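Local coordinates for protein HAD family phosphatase (Pseudomonas syringae pv. tomato, PDB 2ODA) that belongs to a Pseudomonas-specific subfamily of the haloacid dehalogenase (HAD) superfamily, but has a precise biochemical function that is not established, at residues Phe11-Cys16 / Pro68-Val73; Pro39-Ala44 / Asp174-Leu179; Pro54-Asp59 / Ile78-Pro83; Val109-Asp114 / Ile129-Cys134. All blocks are in the same frame, centred on the assembly; numbering follows the deposited sequence.

Contact 1: residues Phe11-Cys16 / Pro68-Val73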
loop_
_atom_site.group_PDB
_atom_site.type_symbol
_atom_site.label_atom_id
_atom_site.label_comp_id
_atom_site.label_asym_id
_atom_site.label_seq_id
_atom_site.Cartn_x
_atom_site.Cartn_y
_atom_site.Cartn_z
ATOM N N PHE B 11 -9.164 8.837 -8.162
ATOM C CA PHE B 11 -9.458 9.108 -9.578
ATOM C C PHE B 11 -8.308 9.846 -10.228
ATOM O O PHE B 11 -7.779 10.794 -9.662
ATOM C CB PHE B 11 -10.671 10.044 -9.716
ATOM C CG PHE B 11 -11.970 9.442 -9.302
ATOM C CD1 PHE B 11 -12.409 9.539 -7.980
ATOM C CD2 PHE B 11 -12.793 8.831 -10.240
ATOM C CE1 PHE B 11 -13.655 8.996 -7.601
ATOM C CE2 PHE B 11 -14.042 8.301 -9.875
ATOM C CZ PHE B 11 -14.464 8.396 -8.551
ATOM N N GLY B 12 -7.934 9.450 -11.436
ATOM C CA GLY B 12 -7.154 10.378 -12.266
ATOM C C GLY B 12 -7.968 11.664 -12.470
ATOM O O GLY B 12 -9.193 11.637 -12.457
ATOM N N LEU B 13 -7.300 12.790 -12.677
ATOM C CA LEU B 13 -8.012 14.012 -12.978
ATOM C C LEU B 13 -8.232 14.200 -14.488
ATOM O O LEU B 13 -9.346 13.966 -14.999
ATOM C CB LEU B 13 -7.320 15.216 -12.308
ATOM C CG LEU B 13 -8.011 16.582 -12.466
ATOM C CD1 LEU B 13 -9.394 16.692 -11.728
ATOM C CD2 LEU B 13 -7.045 17.659 -12.009
ATOM N N SER B 14 -7.172 14.575 -15.199
ATOM C CA SER B 14 -7.207 14.699 -16.665
ATOM C C SER B 14 -7.487 13.352 -17.357
ATOM O O SER B 14 -6.898 12.313 -16.995
ATOM C CB SER B 14 -5.881 15.325 -17.157
ATOM O OG SER B 14 -5.745 15.226 -18.564
ATOM N N GLY B 15 -8.373 13.355 -18.355
ATOM C CA GLY B 15 -8.707 12.133 -19.109
ATOM C C GLY B 15 -9.466 11.125 -18.267
ATOM O O GLY B 15 -9.430 9.895 -18.513
ATOM N N CYS B 16 -10.152 11.632 -17.247
ATOM C CA CYS B 16 -10.876 10.742 -16.360
ATOM C C CYS B 16 -12.079 11.468 -15.737
ATOM O O CYS B 16 -13.200 11.258 -16.190
ATOM C CB CYS B 16 -9.908 10.133 -15.334
ATOM S SG CYS B 16 -10.649 9.112 -14.066
ATOM N N PRO B 68 -6.644 24.581 -12.162
ATOM C CA PRO B 68 -7.864 24.952 -12.899
ATOM C C PRO B 68 -8.700 23.726 -13.298
ATOM O O PRO B 68 -9.948 23.775 -13.235
ATOM C CB PRO B 68 -7.319 25.680 -14.148
ATOM C CG PRO B 68 -5.965 26.144 -13.759
ATOM C CD PRO B 68 -5.434 25.063 -12.848
ATOM N N LEU B 69 -8.044 22.638 -13.713
ATOM C CA LEU B 69 -8.776 21.395 -14.043
ATOM C C LEU B 69 -9.641 20.848 -12.906
ATOM O O LEU B 69 -10.687 20.240 -13.165
ATOM C CB LEU B 69 -7.817 20.268 -14.496
ATOM C CG LEU B 69 -7.282 20.334 -15.918
ATOM C CD1 LEU B 69 -6.463 19.075 -16.204
ATOM C CD2 LEU B 69 -8.465 20.462 -16.903
ATOM N N ALA B 70 -9.198 21.036 -11.656
ATOM C CA ALA B 70 -9.918 20.487 -10.507
ATOM C C ALA B 70 -11.129 21.343 -10.070
ATOM O O ALA B 70 -11.882 20.948 -9.167
ATOM C CB ALA B 70 -8.960 20.211 -9.317
ATOM N N ALA B 71 -11.329 22.486 -10.733
ATOM C CA ALA B 71 -12.461 23.380 -10.419
ATOM C C ALA B 71 -13.818 22.677 -10.203
ATOM O O ALA B 71 -14.470 22.944 -9.182
ATOM C CB ALA B 71 -12.572 24.529 -11.433
ATOM N N PRO B 72 -14.254 21.787 -11.134
ATOM C CA PRO B 72 -15.556 21.162 -10.904
ATOM C C PRO B 72 -15.659 20.108 -9.783
ATOM O O PRO B 72 -16.764 19.647 -9.512
ATOM C CB PRO B 72 -15.878 20.526 -12.267
ATOM C CG PRO B 72 -14.535 20.171 -12.808
ATOM C CD PRO B 72 -13.698 21.375 -12.441
ATOM N N VAL B 73 -14.544 19.752 -9.138
ATOM C CA VAL B 73 -14.561 18.770 -8.040
ATOM C C VAL B 73 -13.980 19.292 -6.722
ATOM O O VAL B 73 -14.071 18.620 -5.692
ATOM C CB VAL B 73 -13.839 17.421 -8.400
ATOM C CG1 VAL B 73 -14.517 16.697 -9.579
ATOM C CG2 VAL B 73 -12.314 17.612 -8.631
#
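L13 and L69 meet through apolar groups alone, and L13 is the residue that reaches across. Its CG stands anti to the backbone N (chi1 -176°), which sends the isobutyl group out from the turn after strand 9-12 to the end of helix 63-69. The two methyls then divide the work. CD2 lies 3.7 Å from CB of L69 and 4.2 Å from CB of A70, whereas CD1 rests beside the backbone of the same two residues, 4.0 Å from CA of A70, and continues to CG2 of V73 at 4.4 Å. L69 in turn brings CD1 to within 3.9 Å of CB of S14. S14 thus lends its methylene to this packing while its hydroxyl goes elsewhere: OG is hydrogen-bonded to OD2 of D19.

The polar interactions stay within each segment or lead to third parties. The bond from N of C16 to O of L13 is weak at 3.3 Å, and N of V73 donates to O of A70 at 2.9 Å, a turn that brings the valine back to the leucine. D59 accepts from N of S14 through OD2.

By sequence, G12 to C16 match the first conserved motif of HAD enzymes, with G12 and S14 at the places where catalytic aspartates usually stand. L13, between those two positions, therefore anchors the loop on the end of helix 63-69. F11 pairs with strand 55-58, G12 bonds to I111 of strand 109-112, L13, A70 and V73 all lean on W57 of strand 55-58, and L45 of helix 41-51 packs against V73.

Contact 2: residues Pro39-Ala44 / Asp174-Leu179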
loop_
_atom_site.group_PDB
_atom_site.type_symbol
_atom_site.label_atom_id
_atom_site.label_comp_id
_atom_site.label_asym_id
_atom_site.label_seq_id
_atom_site.Cartn_x
_atom_site.Cartn_y
_atom_site.Cartn_z
ATOM N N PRO B 39 -18.278 12.387 -19.725
ATOM C CA PRO B 39 -19.672 11.918 -19.763
ATOM C C PRO B 39 -20.023 11.008 -18.565
ATOM O O PRO B 39 -19.276 10.088 -18.239
ATOM C CB PRO B 39 -19.747 11.158 -21.094
ATOM C CG PRO B 39 -18.720 11.807 -21.962
ATOM C CD PRO B 39 -17.575 12.118 -20.999
ATOM N N GLY B 40 -21.132 11.309 -17.900
ATOM C CA GLY B 40 -21.583 10.514 -16.763
ATOM C C GLY B 40 -20.981 10.908 -15.423
ATOM O O GLY B 40 -21.425 10.403 -14.395
ATOM N N ALA B 41 -19.986 11.813 -15.426
ATOM C CA ALA B 41 -19.277 12.197 -14.187
ATOM C C ALA B 41 -20.228 12.832 -13.156
ATOM O O ALA B 41 -20.163 12.490 -11.980
ATOM C CB ALA B 41 -18.066 13.167 -14.486
ATOM N N GLN B 42 -21.096 13.756 -13.594
ATOM C CA GLN B 42 -22.020 14.421 -12.659
ATOM C C GLN B 42 -22.886 13.416 -11.910
ATOM O O GLN B 42 -23.091 13.540 -10.709
ATOM C CB GLN B 42 -22.929 15.437 -13.372
ATOM C CG GLN B 42 -22.203 16.666 -13.955
ATOM C CD GLN B 42 -21.768 16.491 -15.407
ATOM O OE1 GLN B 42 -21.263 15.438 -15.804
ATOM N NE2 GLN B 42 -21.970 17.531 -16.204
ATOM N N ASN B 43 -23.394 12.435 -12.649
ATOM C CA ASN B 43 -24.220 11.355 -12.115
ATOM C C ASN B 43 -23.414 10.515 -11.093
ATOM O O ASN B 43 -23.837 10.342 -9.932
ATOM C CB ASN B 43 -24.722 10.507 -13.311
ATOM C CG ASN B 43 -25.776 9.476 -12.935
ATOM O OD1 ASN B 43 -25.632 8.763 -11.954
ATOM N ND2 ASN B 43 -26.830 9.371 -13.754
ATOM N N ALA B 44 -22.252 9.999 -11.517
ATOM C CA ALA B 44 -21.421 9.191 -10.602
ATOM C C ALA B 44 -21.028 9.986 -9.351
ATOM O O ALA B 44 -21.077 9.465 -8.228
ATOM C CB ALA B 44 -20.155 8.674 -11.324
ATOM N N ASP B 174 -17.004 2.077 -20.107
ATOM C CA ASP B 174 -16.975 3.055 -21.204
ATOM C C ASP B 174 -16.865 4.489 -20.683
ATOM O O ASP B 174 -16.329 5.368 -21.371
ATOM C CB ASP B 174 -18.261 2.970 -22.005
ATOM C CG ASP B 174 -18.342 1.751 -22.918
ATOM O OD1 ASP B 174 -17.384 0.948 -23.032
ATOM O OD2 ASP B 174 -19.432 1.619 -23.529
ATOM N N HIS B 175 -17.443 4.740 -19.508
ATOM C CA HIS B 175 -17.507 6.099 -18.945
ATOM C C HIS B 175 -17.927 6.009 -17.495
ATOM O O HIS B 175 -18.408 4.969 -17.057
ATOM C CB HIS B 175 -18.512 6.988 -19.741
ATOM C CG HIS B 175 -19.889 6.402 -19.840
ATOM N ND1 HIS B 175 -20.820 6.499 -18.828
ATOM C CD2 HIS B 175 -20.487 5.696 -20.825
ATOM C CE1 HIS B 175 -21.934 5.880 -19.189
ATOM N NE2 HIS B 175 -21.750 5.376 -20.394
ATOM N N LEU B 176 -17.791 7.121 -16.770
ATOM C CA LEU B 176 -18.141 7.173 -15.341
ATOM C C LEU B 176 -19.619 6.919 -15.002
ATOM O O LEU B 176 -19.948 6.596 -13.858
ATOM C CB LEU B 176 -17.660 8.479 -14.708
ATOM C CG LEU B 176 -16.140 8.685 -14.653
ATOM C CD1 LEU B 176 -15.813 10.062 -14.080
ATOM C CD2 LEU B 176 -15.475 7.568 -13.832
ATOM N N GLY B 177 -20.511 7.044 -15.980
ATOM C CA GLY B 177 -21.924 6.727 -15.727
ATOM C C GLY B 177 -22.075 5.256 -15.344
ATOM O O GLY B 177 -23.090 4.840 -14.760
ATOM N N GLU B 178 -21.085 4.456 -15.722
ATOM C CA GLU B 178 -21.089 3.016 -15.424
ATOM C C GLU B 178 -20.354 2.663 -14.137
ATOM O O GLU B 178 -20.245 1.478 -13.774
ATOM C CB GLU B 178 -20.462 2.240 -16.594
ATOM C CG GLU B 178 -21.278 2.260 -17.867
ATOM C CD GLU B 178 -22.598 1.499 -17.751
ATOM O OE1 GLU B 178 -22.692 0.595 -16.898
ATOM O OE2 GLU B 178 -23.542 1.799 -18.516
ATOM N N LEU B 179 -19.858 3.677 -13.426
ATOM C CA LEU B 179 -19.026 3.401 -12.255
ATOM C C LEU B 179 -19.776 2.649 -11.150
ATOM O O LEU B 179 -19.235 1.740 -10.551
ATOM C CB LEU B 179 -18.411 4.684 -11.679
ATOM C CG LEU B 179 -17.504 4.485 -10.455
ATOM C CD1 LEU B 179 -16.220 3.720 -10.827
ATOM C CD2 LEU B 179 -17.144 5.823 -9.902
HETATM O O HOH W 1 -16.668 9.546 -18.143
HETATM O O HOH W 2 -25.183 5.770 -13.584
#
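A44 and L176 bring the start of helix 41-51 against a short 3-10 turn, residues 176-178, which leads into helix 179-191 of the Rossmann-like fold. CB of A44 sits 3.3 Å from the carbonyl O of L176, a close approach between methyl and carbonyl, and 4.2 Å from CB of the same leucine. One turn back, CB of A41 meets CD1 of L176 at 3.9 Å. The leucine thus lies along the inner side of the helix, spanning both alanines, and L179 adds a looser touch on A44.

Where the helix begins, backbone meets backbone. G40 is the N-cap residue, its phi is positive at 86°, and its CA comes within 3.7 Å of N of G177; having no side chain, it lets the two main chains lie this near. P39 O rests 3.5 Å from CB of H175, and a water links it to the next residue, donating to P39 O while accepting from L176 N.

Further out, the 3-10 turn is held by its own bonds, E178 N to H175 O and L179 N to L176 O, the latter using the very carbonyl that A44 abuts. Beneath, L176 and L179 both rest on I111 of strand 109-112, so the contact joins two helix starts above one face of the sheet. The ring of H175 is folded back over its own turn, CG lying between backbone N and carbonyl carbon (chi1 55°). CG of E178 stands above one face of the imidazole, displaced toward the rim, and ND1 takes a weak, bent hydrogen bond of 2.9 Å from N of G177 (127°).

Contact 3: residues Pro54-Asp59 / Ile78-Pro83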
loop_
_atom_site.group_PDB
_atom_site.type_symbol
_atom_site.label_atom_id
_atom_site.label_comp_id
_atom_site.label_asym_id
_atom_site.label_seq_id
_atom_site.Cartn_x
_atom_site.Cartn_y
_atom_site.Cartn_z
ATOM N N PRO B 54 -15.086 8.780 0.702
ATOM C CA PRO B 54 -13.823 9.516 0.578
ATOM C C PRO B 54 -13.219 9.331 -0.812
ATOM O O PRO B 54 -12.995 8.198 -1.254
ATOM C CB PRO B 54 -12.928 8.881 1.648
ATOM C CG PRO B 54 -13.924 8.271 2.651
ATOM C CD PRO B 54 -15.019 7.749 1.756
ATOM N N CYS B 55 -12.979 10.455 -1.485
ATOM C CA CYS B 55 -12.430 10.466 -2.841
ATOM C C CYS B 55 -11.306 11.470 -2.906
ATOM O O CYS B 55 -11.400 12.539 -2.309
ATOM C CB CYS B 55 -13.507 10.865 -3.886
ATOM S SG CYS B 55 -14.925 9.747 -3.995
ATOM N N ALA B 56 -10.247 11.127 -3.641
ATOM C CA ALA B 56 -9.181 12.073 -3.947
ATOM C C ALA B 56 -8.858 11.948 -5.424
ATOM O O ALA B 56 -9.019 10.856 -5.993
ATOM C CB ALA B 56 -7.922 11.731 -3.163
ATOM N N TRP B 57 -8.358 13.033 -6.022
ATOM C CA TRP B 57 -7.849 12.952 -7.395
ATOM C C TRP B 57 -6.336 12.957 -7.443
ATOM O O TRP B 57 -5.664 13.529 -6.566
ATOM C CB TRP B 57 -8.410 14.061 -8.299
ATOM C CG TRP B 57 -8.010 15.475 -7.925
ATOM C CD1 TRP B 57 -8.747 16.369 -7.182
ATOM C CD2 TRP B 57 -6.821 16.164 -8.326
ATOM N NE1 TRP B 57 -8.070 17.564 -7.081
ATOM C CE2 TRP B 57 -6.891 17.472 -7.784
ATOM C CE3 TRP B 57 -5.689 15.794 -9.072
ATOM C CZ2 TRP B 57 -5.873 18.424 -7.970
ATOM C CZ3 TRP B 57 -4.662 16.740 -9.253
ATOM C CH2 TRP B 57 -4.764 18.042 -8.700
ATOM N N ILE B 58 -5.813 12.308 -8.482
ATOM C CA ILE B 58 -4.377 12.185 -8.695
ATOM C C ILE B 58 -4.050 12.669 -10.091
ATOM O O ILE B 58 -4.731 12.307 -11.048
ATOM C CB ILE B 58 -3.942 10.704 -8.598
ATOM C CG1 ILE B 58 -4.151 10.208 -7.171
ATOM C CG2 ILE B 58 -2.488 10.523 -9.061
ATOM C CD1 ILE B 58 -3.923 8.711 -7.013
ATOM N N ASP B 59 -2.993 13.458 -10.217
ATOM C CA ASP B 59 -2.461 13.749 -11.553
ATOM C C ASP B 59 -0.954 14.016 -11.519
ATOM O O ASP B 59 -0.322 13.982 -10.444
ATOM C CB ASP B 59 -3.249 14.883 -12.222
ATOM C CG ASP B 59 -3.399 14.664 -13.730
ATOM O OD1 ASP B 59 -2.374 14.671 -14.441
ATOM O OD2 ASP B 59 -4.530 14.483 -14.209
ATOM N N ILE B 78 -10.627 15.728 -2.423
ATOM C CA ILE B 78 -9.250 15.998 -2.000
ATOM C C ILE B 78 -8.296 15.984 -3.198
ATOM O O ILE B 78 -8.413 15.112 -4.047
ATOM C CB ILE B 78 -8.816 14.894 -0.950
ATOM C CG1 ILE B 78 -9.721 14.921 0.300
ATOM C CG2 ILE B 78 -7.323 14.970 -0.588
ATOM C CD1 ILE B 78 -9.957 16.304 0.927
ATOM N N ALA B 79 -7.377 16.951 -3.284
ATOM C CA ALA B 79 -6.254 16.842 -4.207
ATOM C C ALA B 79 -5.156 15.980 -3.562
ATOM O O ALA B 79 -4.601 16.368 -2.538
ATOM C CB ALA B 79 -5.716 18.225 -4.537
ATOM N N ALA B 80 -4.854 14.818 -4.132
ATOM C CA ALA B 80 -3.761 13.975 -3.581
ATOM C C ALA B 80 -2.396 14.674 -3.649
ATOM O O ALA B 80 -2.046 15.284 -4.676
ATOM C CB ALA B 80 -3.710 12.631 -4.278
ATOM N N PRO B 81 -1.596 14.584 -2.568
ATOM C CA PRO B 81 -0.299 15.258 -2.702
ATOM C C PRO B 81 0.582 14.601 -3.761
ATOM O O PRO B 81 0.571 13.357 -3.908
ATOM C CB PRO B 81 0.341 15.135 -1.311
ATOM C CG PRO B 81 -0.660 14.545 -0.431
ATOM C CD PRO B 81 -1.781 13.954 -1.250
ATOM N N ARG B 82 1.351 15.423 -4.478
ATOM C CA ARG B 82 2.237 14.962 -5.530
ATOM C C ARG B 82 3.388 14.178 -4.906
ATOM O O ARG B 82 3.992 14.636 -3.930
ATOM C CB ARG B 82 2.749 16.179 -6.336
ATOM C CG ARG B 82 3.651 15.848 -7.501
ATOM C CD ARG B 82 4.224 17.130 -8.190
ATOM N NE ARG B 82 3.199 18.106 -8.578
ATOM C CZ ARG B 82 2.607 18.191 -9.774
ATOM N NH1 ARG B 82 2.887 17.328 -10.739
ATOM N NH2 ARG B 82 1.708 19.148 -9.992
ATOM N N PRO B 83 3.689 12.979 -5.437
ATOM C CA PRO B 83 4.819 12.229 -4.886
ATOM C C PRO B 83 6.146 12.705 -5.437
ATOM O O PRO B 83 6.201 13.290 -6.520
ATOM C CB PRO B 83 4.566 10.815 -5.398
ATOM C CG PRO B 83 3.942 11.045 -6.743
ATOM C CD PRO B 83 3.049 12.255 -6.552
HETATM O O HOH W 3 -1.820 13.984 -7.644
#
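W57 and A79 form the tight side of this parallel strand pair. A chi1 of 65° tucks the indole of W57 back over its own main chain, toward the neighbouring strand. One ring face then receives the alanine: CA of A79 stands 3.8 Å from the centroid of the five-membered ring, a CH-pi contact, while CB sits over the rim, 3.4 Å from CZ2. Underneath, two straight bonds fix the register. N of W57 donates to O of I78 at 2.9 Å, and O of W57 accepts from N of A80, also at 2.9 Å. On the opposite sheet face, CB of A80 packs against CG1 of I58 at 3.8 Å.

Towards either end the grip relaxes. N of I78 reaches O of C55 at a longer 3.3 Å and 19° from the carbonyl plane; the exposed isoleucine turns its outer carbons away from the partner strand. Beyond A80 the chains part, and a water that accepts from D59 N lies 3.2 Å from A80 O, bridging the two. R82, on the surface, directs its guanidinium to the carbonyls of L61 and, weakly, E60.

Helix 63-69 connects the two strands in a beta-alpha-beta crossover. Strand 55-58 is bonded along its other edge to strand 9-12, strand 78-79 ends the sheet, and helix 91-99 covers A80 and P81.

Contact 4: residues Val109-Asp114 / Ile129-Cys134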
loop_
_atom_site.group_PDB
_atom_site.type_symbol
_atom_site.label_atom_id
_atom_site.label_comp_id
_atom_site.label_asym_id
_atom_site.label_seq_id
_atom_site.Cartn_x
_atom_site.Cartn_y
_atom_site.Cartn_z
ATOM N N VAL B 109 -9.961 1.557 -4.416
ATOM C CA VAL B 109 -10.034 1.450 -5.883
ATOM C C VAL B 109 -9.429 2.684 -6.551
ATOM O O VAL B 109 -9.567 3.796 -6.040
ATOM C CB VAL B 109 -11.498 1.312 -6.375
ATOM C CG1 VAL B 109 -11.546 1.014 -7.882
ATOM C CG2 VAL B 109 -12.240 0.221 -5.592
ATOM N N LEU B 110 -8.757 2.468 -7.691
ATOM C CA LEU B 110 -8.268 3.565 -8.518
ATOM C C LEU B 110 -9.011 3.486 -9.835
ATOM O O LEU B 110 -9.082 2.423 -10.449
ATOM C CB LEU B 110 -6.749 3.443 -8.791
ATOM C CG LEU B 110 -6.222 4.346 -9.931
ATOM C CD1 LEU B 110 -6.250 5.828 -9.539
ATOM C CD2 LEU B 110 -4.787 3.944 -10.322
ATOM N N ILE B 111 -9.546 4.613 -10.265
ATOM C CA ILE B 111 -10.203 4.712 -11.559
ATOM C C ILE B 111 -9.368 5.663 -12.425
ATOM O O ILE B 111 -9.093 6.779 -11.999
ATOM C CB ILE B 111 -11.622 5.288 -11.386
ATOM C CG1 ILE B 111 -12.453 4.370 -10.461
ATOM C CG2 ILE B 111 -12.321 5.447 -12.748
ATOM C CD1 ILE B 111 -12.646 4.911 -9.046
ATOM N N SER B 112 -9.014 5.226 -13.643
ATOM C CA SER B 112 -8.185 6.018 -14.582
ATOM C C SER B 112 -8.321 5.432 -16.001
ATOM O O SER B 112 -8.663 4.264 -16.159
ATOM C CB SER B 112 -6.708 5.976 -14.151
ATOM O OG SER B 112 -5.871 6.762 -14.999
ATOM N N GLY B 113 -8.048 6.243 -17.022
ATOM C CA GLY B 113 -7.764 5.699 -18.355
ATOM C C GLY B 113 -6.302 5.741 -18.780
ATOM O O GLY B 113 -5.977 5.403 -19.926
ATOM N N ASP B 114 -5.409 6.114 -17.860
ATOM C CA ASP B 114 -3.997 6.313 -18.192
ATOM C C ASP B 114 -3.186 5.092 -17.764
ATOM O O ASP B 114 -3.160 4.754 -16.581
ATOM C CB ASP B 114 -3.437 7.568 -17.492
ATOM C CG ASP B 114 -1.989 7.871 -17.890
ATOM O OD1 ASP B 114 -1.177 6.951 -17.940
ATOM O OD2 ASP B 114 -1.647 9.031 -18.115
ATOM N N ILE B 129 -10.041 0.277 -12.080
ATOM C CA ILE B 129 -11.084 0.379 -13.087
ATOM C C ILE B 129 -10.502 1.256 -14.185
ATOM O O ILE B 129 -10.031 2.359 -13.905
ATOM C CB ILE B 129 -12.397 1.027 -12.527
ATOM C CG1 ILE B 129 -12.982 0.131 -11.419
ATOM C CG2 ILE B 129 -13.415 1.350 -13.695
ATOM C CD1 ILE B 129 -14.123 0.776 -10.536
ATOM N N GLY B 130 -10.508 0.738 -15.409
ATOM C CA GLY B 130 -10.037 1.455 -16.581
ATOM C C GLY B 130 -11.188 2.085 -17.343
ATOM O O GLY B 130 -12.324 1.586 -17.320
ATOM N N LEU B 131 -10.892 3.199 -18.007
ATOM C CA LEU B 131 -11.889 3.956 -18.756
ATOM C C LEU B 131 -11.596 3.900 -20.256
ATOM O O LEU B 131 -10.517 4.272 -20.695
ATOM C CB LEU B 131 -11.954 5.416 -18.245
ATOM C CG LEU B 131 -12.481 5.641 -16.812
ATOM C CD1 LEU B 131 -12.425 7.128 -16.410
ATOM C CD2 LEU B 131 -13.909 5.115 -16.635
ATOM N N ALA B 132 -12.577 3.445 -21.037
ATOM C CA ALA B 132 -12.314 3.083 -22.447
ATOM C C ALA B 132 -12.453 4.227 -23.469
ATOM O O ALA B 132 -12.079 4.066 -24.630
ATOM C CB ALA B 132 -13.199 1.927 -22.845
ATOM N N SER B 133 -13.000 5.359 -23.055
ATOM C CA SER B 133 -13.336 6.432 -24.012
ATOM C C SER B 133 -12.517 7.694 -23.861
ATOM O O SER B 133 -12.189 8.352 -24.851
ATOM C CB SER B 133 -14.819 6.809 -23.895
ATOM O OG SER B 133 -15.659 5.693 -24.212
ATOM N N CYS B 134 -12.258 8.078 -22.615
ATOM C CA CYS B 134 -11.835 9.457 -22.345
ATOM C C CYS B 134 -10.340 9.624 -22.066
ATOM O O CYS B 134 -9.877 10.747 -21.843
ATOM C CB CYS B 134 -12.651 10.044 -21.174
ATOM S SG CYS B 134 -12.471 9.098 -19.685
#
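Strands 109-112 and 129-131 run parallel, their axes 4.9 Å apart and only 9° from alignment. N of I129 donates to O of L110 at 2.9 Å, and O of I129 accepts from N of S112 at 3.1 Å, both nearly straight. The third bond, from N of L131 to O of S112, is weak and bent (129°), although the CA atoms of G113 and L131 remain only 4.5 Å apart; CA of G130 adds a C-H...O contact to the same oxygen.

On one face, I111 and I129 lie side by side, CG1 of the first 3.9 Å from CB of the second. CD1 of I129 reaches back to CG1 of V109 at 3.7 Å, and CD1 of L131 meets CG2 of I111 at 4.0 Å, giving an aliphatic surface whose isoleucines, I111 and I129, carry L179 of helix 179-191.

S112 faces the other way. Its OG accepts from N of D114 at 3.0 Å, an ST turn that bends the chain into helix 115-123, which D114 caps through OD1 to N of R116. This beta-alpha-beta unit is central to the Rossmann-like core, and G113-D114 is consistent with the Gly-Asp of the fourth HAD motif.

Overall arrangement
Contact 4 is wholly buried and contact 1 nearly so, while contacts 2 and 3 each have one side at the surface. Contacts 3 and 4 are both parallel strand pairs closing a beta-alpha-beta unit; beyond their shared backbone bonds, contact 4, near the chain centre, packs aliphatic side chains, whereas contact 3, at the sheet edge, adds an indole face and a bridging water. Strand 9-12, which leads into contact 1, joins them, bonded through F11 to I58 and through G12 to I111. Contacts 1 and 2 pack mainly through leucines and alanines, contact 2 adding a glycine-glycine backbone approach and a water bridge. L176 and L179 lay contact 2 on I111 and F11, and S133 OG bonds to D174 O.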